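Side-chain contacts in terminal oxygenase component of carbazole 1,9a-dioxygenase (Sphingomonas, PDB 3GKQ), which acts as the terminal oxygenase of carbazole 1,9a-dioxygenase, a Rieske non-heme iron enzyme probably passing electrons from a [2Fe-2S] cluster to an iron centre that activates dioxygen: residues A[44-49]-A[81-86]; A[126-131]-A[143-148]; A[174-179]-A[349-354]; A[283-288]-A[329-334]. All blocks are in the same frame, centred on the assembly; numbering follows the deposited sequence.

Interaction 1. Residues A[44-49]-A[81-86]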
# COMPACT_ATOMS: atom_id res chain seq x y z
N ALA A 44 -19.99 -22.26 21.75
CA ALA A 44 -20.80 -21.82 20.61
C ALA A 44 -20.55 -20.38 20.18
O ALA A 44 -21.48 -19.66 19.82
CB ALA A 44 -22.28 -22.01 20.93
N SER A 45 -19.29 -19.95 20.22
CA SER A 45 -18.95 -18.58 19.81
C SER A 45 -17.69 -18.62 18.94
O SER A 45 -16.59 -18.30 19.41
CB SER A 45 -18.74 -17.70 21.04
OG SER A 45 -18.67 -16.33 20.68
N PRO A 46 -17.82 -19.01 17.66
CA PRO A 46 -16.71 -19.11 16.70
C PRO A 46 -15.79 -17.89 16.65
O PRO A 46 -16.25 -16.75 16.60
CB PRO A 46 -17.43 -19.35 15.37
CG PRO A 46 -18.62 -20.16 15.80
CD PRO A 46 -19.09 -19.41 17.02
N VAL A 47 -14.48 -18.16 16.65
CA VAL A 47 -13.47 -17.10 16.62
C VAL A 47 -12.41 -17.37 15.55
O VAL A 47 -11.75 -18.41 15.56
CB VAL A 47 -12.74 -17.00 17.98
CG1 VAL A 47 -11.66 -15.95 17.91
CG2 VAL A 47 -13.73 -16.66 19.08
N PRO A 48 -12.24 -16.44 14.60
CA PRO A 48 -11.23 -16.66 13.56
C PRO A 48 -9.83 -16.24 14.02
O PRO A 48 -9.68 -15.30 14.80
CB PRO A 48 -11.73 -15.80 12.41
CG PRO A 48 -12.34 -14.63 13.13
CD PRO A 48 -13.11 -15.30 14.25
N VAL A 49 -8.81 -16.97 13.56
CA VAL A 49 -7.43 -16.64 13.89
C VAL A 49 -6.58 -16.96 12.67
O VAL A 49 -7.03 -17.64 11.74
CB VAL A 49 -6.88 -17.49 15.08
CG1 VAL A 49 -7.65 -17.18 16.36
CG2 VAL A 49 -6.96 -18.97 14.74
N ASP A 81 -16.61 -14.69 7.78
CA ASP A 81 -17.10 -13.38 7.34
C ASP A 81 -18.56 -13.21 7.78
O ASP A 81 -19.07 -12.09 7.89
CB ASP A 81 -17.00 -13.23 5.82
CG ASP A 81 -15.60 -12.82 5.35
OD1 ASP A 81 -14.70 -12.64 6.21
OD2 ASP A 81 -15.40 -12.67 4.13
N LYS A 82 -19.25 -14.33 8.02
CA LYS A 82 -20.63 -14.31 8.48
C LYS A 82 -20.98 -15.69 9.04
O LYS A 82 -21.55 -16.53 8.34
CB LYS A 82 -21.60 -13.96 7.35
CG LYS A 82 -23.03 -13.71 7.85
CD LYS A 82 -23.95 -13.20 6.76
CE LYS A 82 -25.28 -12.73 7.35
NZ LYS A 82 -25.95 -13.80 8.17
N VAL A 83 -20.63 -15.90 10.30
CA VAL A 83 -20.86 -17.18 10.96
C VAL A 83 -22.35 -17.52 11.09
O VAL A 83 -23.14 -16.72 11.59
CB VAL A 83 -20.23 -17.19 12.38
CG1 VAL A 83 -20.47 -18.54 13.04
CG2 VAL A 83 -18.74 -16.90 12.28
N GLU A 84 -22.70 -18.71 10.62
CA GLU A 84 -24.08 -19.20 10.67
C GLU A 84 -24.03 -20.68 11.06
O GLU A 84 -23.45 -21.49 10.35
CB GLU A 84 -24.76 -19.04 9.31
CG GLU A 84 -25.07 -17.58 8.95
CD GLU A 84 -25.78 -17.43 7.61
OE1 GLU A 84 -26.49 -18.37 7.20
OE2 GLU A 84 -25.65 -16.36 6.98
N CYS A 85 -24.61 -21.01 12.21
CA CYS A 85 -24.63 -22.38 12.70
C CYS A 85 -26.10 -22.78 12.94
O CYS A 85 -26.81 -22.11 13.70
CB CYS A 85 -23.83 -22.50 14.01
SG CYS A 85 -22.03 -22.14 13.87
N TYR A 86 -26.55 -23.85 12.30
CA TYR A 86 -27.94 -24.29 12.44
C TYR A 86 -28.12 -25.62 13.16
O TYR A 86 -29.23 -26.15 13.23
CB TYR A 86 -28.59 -24.32 11.06
CG TYR A 86 -28.62 -22.95 10.43
CD1 TYR A 86 -29.39 -21.93 10.98
CD2 TYR A 86 -27.81 -22.64 9.34
CE1 TYR A 86 -29.35 -20.64 10.47
CE2 TYR A 86 -27.76 -21.36 8.82
CZ TYR A 86 -28.53 -20.36 9.39
OH TYR A 86 -28.48 -19.08 8.89
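Within the Rieske [2Fe-2S] domain, Pro46, just ahead of edge strand 47-51, packs against Val83 of the irregular segment that joins the two cluster-binding loops. The contact is small and purely apolar. The proline ring meets the valine at a slant, and its CG comes to 3.7 Å from CG1 of Val83. Pro46 CB lies 3.9 Å from that same methyl, so CG1 rests against one corner of the ring, while CG2 of Val83 only brushes CB. Val83 holds CG1 anti to its own backbone N (chi1 -179°), which turns this branch to the proline. Further along, Cys85 adds its sulfur, with SG 4.4 Å from Pro46 CG; here the thiol serves as a bulky apolar group, and Cys85 is not one of the cluster ligands. Pro46 also leans on Leu57 and Asn59 of the neighbouring strand, and a rigid ring with no N-H to satisfy suits this place.

From Lys82 to Cys85 the backbone is extended, so Val83 and Cys85 turn to the proline and Glu84 to the other side. There Glu84 is gripped by Lys82, whose NZ reaches OE2 of Glu84 at 2.8 Å from above the carboxylate plane. Tyr86 OH donates to Glu84 OE1 at 2.7 Å, likewise from above that plane. Lys191 of the second subunit forms a salt bridge with the same OE1, so this side faces the trimer interface. Such a connection, running between a Cys-X-His loop (Cys72, His74) and a Cys-X-X-His loop (Cys93, His96), is typical of the Rieske fold.

Interaction 2. Residues A[126-131]-A[143-148]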
# COMPACT_ATOMS: atom_id res chain seq x y z
N THR A 126 -8.81 -30.02 9.32
CA THR A 126 -8.98 -29.77 10.74
C THR A 126 -7.58 -29.68 11.36
O THR A 126 -6.63 -30.23 10.83
CB THR A 126 -9.75 -30.92 11.44
OG1 THR A 126 -9.00 -32.13 11.35
CG2 THR A 126 -11.11 -31.12 10.78
N TYR A 127 -7.47 -28.96 12.47
CA TYR A 127 -6.19 -28.80 13.15
C TYR A 127 -6.24 -29.42 14.53
O TYR A 127 -7.17 -29.16 15.30
CB TYR A 127 -5.83 -27.32 13.31
CG TYR A 127 -5.58 -26.57 12.02
CD1 TYR A 127 -6.63 -26.27 11.15
CD2 TYR A 127 -4.29 -26.15 11.67
CE1 TYR A 127 -6.41 -25.57 9.97
CE2 TYR A 127 -4.06 -25.44 10.49
CZ TYR A 127 -5.12 -25.16 9.65
OH TYR A 127 -4.90 -24.47 8.48
N PRO A 128 -5.26 -30.28 14.86
CA PRO A 128 -5.28 -30.88 16.20
C PRO A 128 -5.26 -29.75 17.22
O PRO A 128 -4.62 -28.72 17.01
CB PRO A 128 -4.01 -31.72 16.21
CG PRO A 128 -3.91 -32.18 14.79
CD PRO A 128 -4.23 -30.90 14.02
N VAL A 129 -5.96 -29.96 18.33
CA VAL A 129 -6.03 -28.95 19.38
C VAL A 129 -5.63 -29.50 20.74
O VAL A 129 -5.89 -30.66 21.05
CB VAL A 129 -7.46 -28.38 19.51
CG1 VAL A 129 -7.50 -27.31 20.58
CG2 VAL A 129 -7.92 -27.82 18.17
N ARG A 130 -4.99 -28.65 21.54
CA ARG A 130 -4.58 -28.98 22.90
C ARG A 130 -4.86 -27.72 23.70
O ARG A 130 -4.55 -26.62 23.25
CB ARG A 130 -3.09 -29.32 22.99
CG ARG A 130 -2.70 -30.72 22.53
CD ARG A 130 -3.31 -31.81 23.42
NE ARG A 130 -2.86 -31.72 24.81
CZ ARG A 130 -1.69 -32.15 25.26
NH1 ARG A 130 -0.82 -32.73 24.43
NH2 ARG A 130 -1.38 -32.02 26.55
N GLU A 131 -5.47 -27.87 24.87
CA GLU A 131 -5.77 -26.71 25.69
C GLU A 131 -5.15 -26.93 27.06
O GLU A 131 -5.56 -27.81 27.81
CB GLU A 131 -7.28 -26.54 25.79
CG GLU A 131 -7.74 -25.34 26.58
CD GLU A 131 -9.20 -25.02 26.31
OE1 GLU A 131 -9.95 -25.95 25.96
OE2 GLU A 131 -9.59 -23.84 26.46
N GLN A 143 2.07 -34.16 9.57
CA GLN A 143 2.38 -35.40 10.25
C GLN A 143 1.65 -35.51 11.58
O GLN A 143 1.11 -34.52 12.08
CB GLN A 143 3.88 -35.52 10.46
CG GLN A 143 4.49 -34.42 11.30
CD GLN A 143 6.01 -34.41 11.22
OE1 GLN A 143 6.57 -34.35 10.12
NE2 GLN A 143 6.67 -34.46 12.37
N GLU A 144 1.64 -36.71 12.14
CA GLU A 144 1.00 -36.95 13.42
C GLU A 144 1.67 -36.09 14.47
O GLU A 144 2.89 -36.00 14.52
CB GLU A 144 1.11 -38.43 13.81
CG GLU A 144 -0.01 -39.29 13.27
CD GLU A 144 -1.34 -38.99 13.94
OE1 GLU A 144 -1.44 -39.17 15.18
OE2 GLU A 144 -2.29 -38.56 13.24
N PRO A 145 0.87 -35.44 15.33
CA PRO A 145 1.40 -34.58 16.39
C PRO A 145 2.20 -35.32 17.45
O PRO A 145 1.83 -36.41 17.88
CB PRO A 145 0.14 -33.95 16.98
CG PRO A 145 -0.80 -33.92 15.82
CD PRO A 145 -0.59 -35.28 15.20
N HIS A 146 3.31 -34.72 17.86
CA HIS A 146 4.14 -35.28 18.92
C HIS A 146 3.54 -34.65 20.18
O HIS A 146 2.58 -33.89 20.09
CB HIS A 146 5.60 -34.85 18.76
CG HIS A 146 5.75 -33.43 18.29
ND1 HIS A 146 5.73 -33.09 16.95
CD2 HIS A 146 5.90 -32.27 18.97
CE1 HIS A 146 5.86 -31.78 16.84
NE2 HIS A 146 5.96 -31.26 18.05
N ASP A 147 4.10 -34.96 21.35
CA ASP A 147 3.60 -34.41 22.60
C ASP A 147 3.76 -32.89 22.64
O ASP A 147 4.79 -32.36 22.20
CB ASP A 147 4.34 -35.00 23.80
CG ASP A 147 4.07 -36.47 24.00
OD1 ASP A 147 2.89 -36.85 24.15
OD2 ASP A 147 5.05 -37.26 24.00
N LEU A 148 2.76 -32.21 23.19
CA LEU A 148 2.80 -30.75 23.31
C LEU A 148 4.01 -30.33 24.13
O LEU A 148 4.59 -29.27 23.91
CB LEU A 148 1.53 -30.24 24.00
CG LEU A 148 1.53 -28.74 24.31
CD1 LEU A 148 1.56 -27.94 23.01
CD2 LEU A 148 0.29 -28.38 25.13
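Two separate side-chain contacts, Pro128 with Pro145 and Arg130 with Leu148, lay the chain leading to the catalytic domain across a small three-stranded antiparallel sheet. The sheet has strand 135-140 at its centre, flanked by 31-35 and 129-132, and segment 143-148 leaves it on the way to the first strand of the catalytic domain. The two prolines cross at about a right angle. Their CG atoms, Pro128 CG and Pro145 CG, touch at 3.7 Å, and CG of Pro145 also lies 3.9 Å from CB of Pro128. Such compact rings, lacking an N-H, suit irregular chain that runs over the aromatic floor of Trp32 and Phe139.

Arg130 uses its long chain differently. Bends at chi2 and chi3 (-64° and -61°) fold the guanidinium back, so that Leu148 sits over one of its faces, a flat surface that tolerates apolar neighbours while the edges keep their N-H groups. NH2 of Arg130 also has a long, weak ion pair with Glu132. Leu148 is buried against Trp32 and Phe137. Its CD2 lies 4.2 Å above the centre of the Arg130 guanidinium plane, and its CB stands 3.5 Å from Arg130 NH1.

Interaction 3. Residues A[174-179]-A[349-354]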
# COMPACT_ATOMS: atom_id res chain seq x y z
N TRP A 174 8.17 -12.77 13.05
CA TRP A 174 8.32 -13.49 14.31
C TRP A 174 9.76 -13.64 14.77
O TRP A 174 10.04 -13.63 15.97
CB TRP A 174 7.67 -14.87 14.21
CG TRP A 174 8.44 -15.84 13.36
CD1 TRP A 174 8.43 -15.92 11.99
CD2 TRP A 174 9.35 -16.85 13.82
NE1 TRP A 174 9.28 -16.92 11.57
CE2 TRP A 174 9.86 -17.50 12.67
CE3 TRP A 174 9.78 -17.26 15.08
CZ2 TRP A 174 10.78 -18.55 12.76
CZ3 TRP A 174 10.71 -18.30 15.17
CH2 TRP A 174 11.20 -18.93 14.01
N ARG A 175 10.69 -13.77 13.83
CA ARG A 175 12.10 -13.93 14.19
C ARG A 175 12.66 -12.71 14.92
O ARG A 175 13.56 -12.85 15.75
CB ARG A 175 12.93 -14.25 12.95
CG ARG A 175 12.59 -15.62 12.35
CD ARG A 175 13.23 -15.84 10.98
NE ARG A 175 12.78 -14.85 10.01
CZ ARG A 175 13.26 -14.75 8.77
NH1 ARG A 175 14.19 -15.59 8.34
NH2 ARG A 175 12.81 -13.80 7.95
N MET A 176 12.14 -11.52 14.63
CA MET A 176 12.61 -10.33 15.31
C MET A 176 12.26 -10.45 16.79
O MET A 176 12.98 -9.96 17.66
CB MET A 176 11.96 -9.07 14.72
CG MET A 176 12.34 -8.80 13.27
SD MET A 176 14.12 -8.70 12.97
CE MET A 176 14.48 -10.38 12.40
N GLY A 177 11.14 -11.12 17.07
CA GLY A 177 10.70 -11.32 18.43
C GLY A 177 11.62 -12.28 19.16
O GLY A 177 12.06 -12.01 20.28
N VAL A 178 11.93 -13.41 18.52
CA VAL A 178 12.81 -14.40 19.13
C VAL A 178 14.23 -13.86 19.27
O VAL A 178 14.87 -14.04 20.31
CB VAL A 178 12.86 -15.71 18.30
CG1 VAL A 178 13.50 -16.82 19.12
CG2 VAL A 178 11.47 -16.11 17.88
N GLU A 179 14.71 -13.19 18.23
CA GLU A 179 16.05 -12.61 18.25
C GLU A 179 16.13 -11.66 19.45
O GLU A 179 17.04 -11.76 20.28
CB GLU A 179 16.33 -11.83 16.95
CG GLU A 179 16.45 -12.68 15.66
CD GLU A 179 17.85 -13.26 15.45
OE1 GLU A 179 18.84 -12.54 15.70
OE2 GLU A 179 17.96 -14.43 15.02
N ARG A 349 18.87 -9.21 3.71
CA ARG A 349 20.18 -8.56 3.71
C ARG A 349 20.80 -8.52 5.11
O ARG A 349 22.02 -8.65 5.26
CB ARG A 349 20.06 -7.13 3.18
CG ARG A 349 19.51 -7.04 1.75
CD ARG A 349 19.61 -5.62 1.20
NE ARG A 349 21.00 -5.17 1.15
CZ ARG A 349 21.40 -3.98 0.72
NH1 ARG A 349 20.50 -3.09 0.29
NH2 ARG A 349 22.69 -3.66 0.71
N GLY A 350 19.96 -8.35 6.12
CA GLY A 350 20.45 -8.28 7.49
C GLY A 350 21.28 -9.46 7.95
O GLY A 350 22.29 -9.28 8.65
N TRP A 351 20.88 -10.67 7.58
CA TRP A 351 21.61 -11.86 8.01
C TRP A 351 23.06 -11.86 7.53
O TRP A 351 23.93 -12.47 8.16
CB TRP A 351 20.91 -13.13 7.50
CG TRP A 351 19.45 -13.15 7.81
CD1 TRP A 351 18.43 -13.01 6.92
CD2 TRP A 351 18.85 -13.26 9.10
NE1 TRP A 351 17.22 -13.02 7.58
CE2 TRP A 351 17.45 -13.17 8.93
CE3 TRP A 351 19.36 -13.42 10.40
CZ2 TRP A 351 16.55 -13.24 9.99
CZ3 TRP A 351 18.46 -13.49 11.47
CH2 TRP A 351 17.08 -13.40 11.26
N ARG A 352 23.32 -11.16 6.43
CA ARG A 352 24.68 -11.10 5.88
C ARG A 352 25.44 -9.84 6.31
O ARG A 352 26.65 -9.88 6.48
CB ARG A 352 24.63 -11.11 4.35
CG ARG A 352 23.42 -11.80 3.75
CD ARG A 352 23.47 -13.30 3.93
NE ARG A 352 22.26 -13.94 3.40
CZ ARG A 352 22.13 -15.24 3.19
NH1 ARG A 352 23.13 -16.07 3.46
NH2 ARG A 352 20.99 -15.73 2.71
N GLU A 353 24.72 -8.74 6.48
CA GLU A 353 25.35 -7.47 6.82
C GLU A 353 25.50 -7.13 8.30
O GLU A 353 26.25 -6.22 8.65
CB GLU A 353 24.61 -6.32 6.13
CG GLU A 353 24.67 -6.37 4.62
CD GLU A 353 23.93 -5.21 4.00
OE1 GLU A 353 24.22 -4.05 4.36
OE2 GLU A 353 23.06 -5.45 3.13
N GLU A 354 24.78 -7.83 9.17
CA GLU A 354 24.86 -7.58 10.60
C GLU A 354 26.31 -7.75 11.06
O GLU A 354 27.06 -8.53 10.46
CB GLU A 354 23.97 -8.57 11.37
CG GLU A 354 24.48 -10.02 11.32
CD GLU A 354 23.48 -11.04 11.85
OE1 GLU A 354 22.37 -10.66 12.28
OE2 GLU A 354 23.81 -12.24 11.84
O HOH W 1 14.70 -12.58 6.09
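Trp351 reaches across to helix 174-181 and meets three of its side chains with one indole. Two of the approaches are oblique. The guanidinium of Arg175 turns one face to the ring at an interplanar angle of 47°, with NH1 of Arg175 3.7 Å from Trp351 CZ2; the Met176 and Trp351 side chains approach from opposite directions, CE of Met176 4.1 Å from CH2 of Trp351. The third is at the ring edge: Glu179 OE2 lies near the indole plane, 3.7 Å from Trp351 CZ3, its carboxylate steeply inclined to the ring, an approach in which the partly positive ring hydrogens would probably favour the oxygen.

The helix axes are 14.0 Å apart at an angle of 35°, too far for backbones or short side chains to meet, and the long indole of Trp351 suits the span between these two helices of the catalytic domain. A phenylalanine at Trp351 would probably leave the bridging water without one of its donors and open a gap beside Arg175.

The polar bonds use water and outside partners. One water accepts from Arg175 NH2 at 2.9 Å and from Trp351 NE1 at 3.0 Å. Asn173 holds Arg175 NE, while the backbone carbonyls of Tyr21 and Ile22 take NH1. Glu179 OE1 forms salt bridges with Arg367 and with Arg75 of the third subunit, a residue that binds the [2Fe-2S] cluster there.

Interaction 4. Residues A[283-288]-A[329-334]. With FE2 (Fe (II) ion), chain G.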
# COMPACT_ATOMS: atom_id res chain seq x y z
N GLN A 283 8.64 -16.05 33.51
CA GLN A 283 8.00 -15.54 32.30
C GLN A 283 8.27 -16.41 31.08
O GLN A 283 9.40 -16.85 30.84
CB GLN A 283 8.46 -14.11 32.04
CG GLN A 283 7.69 -13.45 30.90
CD GLN A 283 7.91 -11.95 30.87
OE1 GLN A 283 7.93 -11.30 31.91
NE2 GLN A 283 8.04 -11.39 29.67
N PHE A 284 7.22 -16.66 30.31
CA PHE A 284 7.28 -17.46 29.09
C PHE A 284 6.75 -16.59 27.95
O PHE A 284 5.70 -15.96 28.09
CB PHE A 284 6.39 -18.70 29.23
CG PHE A 284 6.75 -19.58 30.40
CD1 PHE A 284 7.70 -20.59 30.27
CD2 PHE A 284 6.10 -19.43 31.63
CE1 PHE A 284 8.01 -21.43 31.34
CE2 PHE A 284 6.41 -20.27 32.70
CZ PHE A 284 7.36 -21.27 32.56
N GLU A 285 7.46 -16.55 26.83
CA GLU A 285 7.02 -15.74 25.69
C GLU A 285 7.01 -16.51 24.37
O GLU A 285 7.94 -17.26 24.08
CB GLU A 285 7.93 -14.53 25.50
CG GLU A 285 8.14 -13.66 26.72
CD GLU A 285 8.77 -12.33 26.36
OE1 GLU A 285 9.68 -12.30 25.50
OE2 GLU A 285 8.35 -11.31 26.95
N TRP A 286 5.96 -16.30 23.59
CA TRP A 286 5.81 -16.91 22.27
C TRP A 286 5.79 -15.78 21.25
O TRP A 286 5.35 -14.67 21.55
CB TRP A 286 4.49 -17.69 22.16
CG TRP A 286 4.55 -19.12 22.62
CD1 TRP A 286 4.74 -20.23 21.85
CD2 TRP A 286 4.38 -19.60 23.96
NE1 TRP A 286 4.70 -21.37 22.61
CE2 TRP A 286 4.47 -21.01 23.92
CE3 TRP A 286 4.15 -18.98 25.20
CZ2 TRP A 286 4.35 -21.81 25.06
CZ3 TRP A 286 4.03 -19.77 26.34
CH2 TRP A 286 4.13 -21.17 26.26
N TYR A 287 6.28 -16.06 20.05
CA TYR A 287 6.32 -15.10 18.96
C TYR A 287 5.75 -15.90 17.79
O TYR A 287 6.49 -16.38 16.94
CB TYR A 287 7.76 -14.69 18.66
CG TYR A 287 8.54 -14.36 19.91
CD1 TYR A 287 8.42 -13.11 20.52
CD2 TYR A 287 9.37 -15.30 20.50
CE1 TYR A 287 9.10 -12.82 21.70
CE2 TYR A 287 10.05 -15.02 21.67
CZ TYR A 287 9.92 -13.78 22.27
OH TYR A 287 10.60 -13.51 23.43
N VAL A 288 4.43 -16.05 17.79
CA VAL A 288 3.74 -16.84 16.78
C VAL A 288 3.55 -16.11 15.47
O VAL A 288 2.91 -15.06 15.41
CB VAL A 288 2.36 -17.30 17.31
CG1 VAL A 288 1.75 -18.30 16.33
CG2 VAL A 288 2.52 -17.93 18.69
N GLY A 329 5.13 -2.32 31.27
CA GLY A 329 6.15 -1.44 31.81
C GLY A 329 7.58 -1.80 31.47
O GLY A 329 8.44 -0.92 31.38
N PHE A 330 7.84 -3.09 31.29
CA PHE A 330 9.18 -3.56 30.97
C PHE A 330 9.32 -3.98 29.50
O PHE A 330 10.27 -3.58 28.82
CB PHE A 330 9.54 -4.75 31.86
CG PHE A 330 10.97 -5.20 31.72
CD1 PHE A 330 11.99 -4.58 32.43
CD2 PHE A 330 11.29 -6.27 30.89
CE1 PHE A 330 13.31 -5.00 32.32
CE2 PHE A 330 12.61 -6.71 30.76
CZ PHE A 330 13.62 -6.07 31.49
N ASN A 331 8.39 -4.79 29.00
CA ASN A 331 8.47 -5.27 27.63
C ASN A 331 8.04 -4.34 26.50
O ASN A 331 8.38 -4.58 25.35
CB ASN A 331 7.74 -6.61 27.49
CG ASN A 331 8.44 -7.73 28.24
OD1 ASN A 331 7.86 -8.33 29.15
ND2 ASN A 331 9.68 -8.01 27.87
N ASP A 332 7.29 -3.28 26.81
CA ASP A 332 6.87 -2.37 25.75
C ASP A 332 8.09 -1.86 24.97
O ASP A 332 8.00 -1.62 23.77
CB ASP A 332 6.08 -1.18 26.31
CG ASP A 332 4.64 -1.54 26.62
OD1 ASP A 332 4.21 -2.67 26.31
OD2 ASP A 332 3.92 -0.67 27.17
N ASP A 333 9.22 -1.73 25.65
CA ASP A 333 10.45 -1.26 25.01
C ASP A 333 11.03 -2.27 24.02
O ASP A 333 11.78 -1.89 23.12
CB ASP A 333 11.52 -0.92 26.06
CG ASP A 333 11.19 0.35 26.85
OD1 ASP A 333 10.78 1.35 26.23
OD2 ASP A 333 11.36 0.34 28.08
N ASP A 334 10.71 -3.54 24.19
CA ASP A 334 11.21 -4.57 23.29
C ASP A 334 10.56 -4.45 21.90
O ASP A 334 11.14 -4.83 20.88
CB ASP A 334 10.97 -5.98 23.87
CG ASP A 334 12.01 -6.38 24.93
OD1 ASP A 334 13.22 -6.26 24.65
OD2 ASP A 334 11.64 -6.83 26.03
FE FE2 G . 13.70 -7.40 26.51
O HOH W 2 7.79 -8.60 32.05
O HOH W 3 10.54 -9.91 24.85
O HOH W 4 13.82 -8.74 28.03
O HOH W 5 13.25 -9.39 25.30
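The amide of Asn331 is held on both sides, accepting from Gln283 on the strand and donating to Asp334, a ligand of the catalytic iron. Gln283 NE2 gives a nearly straight bond to OD1 of Asn331, 3.1 Å long with an N-H...O angle of 163°. The two amides are twisted 73° apart; OD1 of Asn331 lies close to the plane of the Gln283 amide, whereas NE2 of Gln283 is tilted from the carbonyl plane of Asn331. A water bridges the same pair, donating to Gln283 OE1 at 2.7 Å and to Asn331 OD1 at 2.9 Å. Gln283, with an extended chain, is long enough to cross from the sheet.

In the other direction Asn331 ND2 reaches Asp334 OD2 at 2.9 Å, close to the line of the C-O bond. Asp334 binds the iron through both oxygens, OD1 and OD2 each 2.2 Å from the metal; with His186 and His190 it forms the facial triad of two histidines and one carboxylate, and two waters complete the coordination. Asn331 is thus a second-shell residue, and an alanine in its place would probably leave Asp334 OD2 without this donor and the Gln283 amide without its straight bond across the contact.

Glu285 lies nearby without bonding Asn331. Its OE2 takes the hydroxyl of Tyr297, its strongest partner, and a weak bond from Gln283 NE2, while OE1 receives Tyr287 OH at 2.6 Å on the anti side of the carboxylate.

Interaction 1 is a surface contact and interaction 2 a partly buried one; both use proline rings in apolar packing, interaction 2 adding an arginine face on a leucine. Interactions 3 and 4 are buried in the catalytic domain, and polar groups take a large share in them. Only interaction 4 has a direct hydrogen bond between its segments; interaction 3 is joined by a water. These two also touch, since Tyr287 of strand 282-289 packs against Trp174, Gly177 and Val178 of helix 174-181, and helices 332-346 and 349-353 follow each other in the chain. Interactions 1 and 3 both adjoin another subunit, the former through Glu84 and the latter through Glu179, whereas 2 and 4 lie within one chain. Only interaction 4 includes a ligand of the iron.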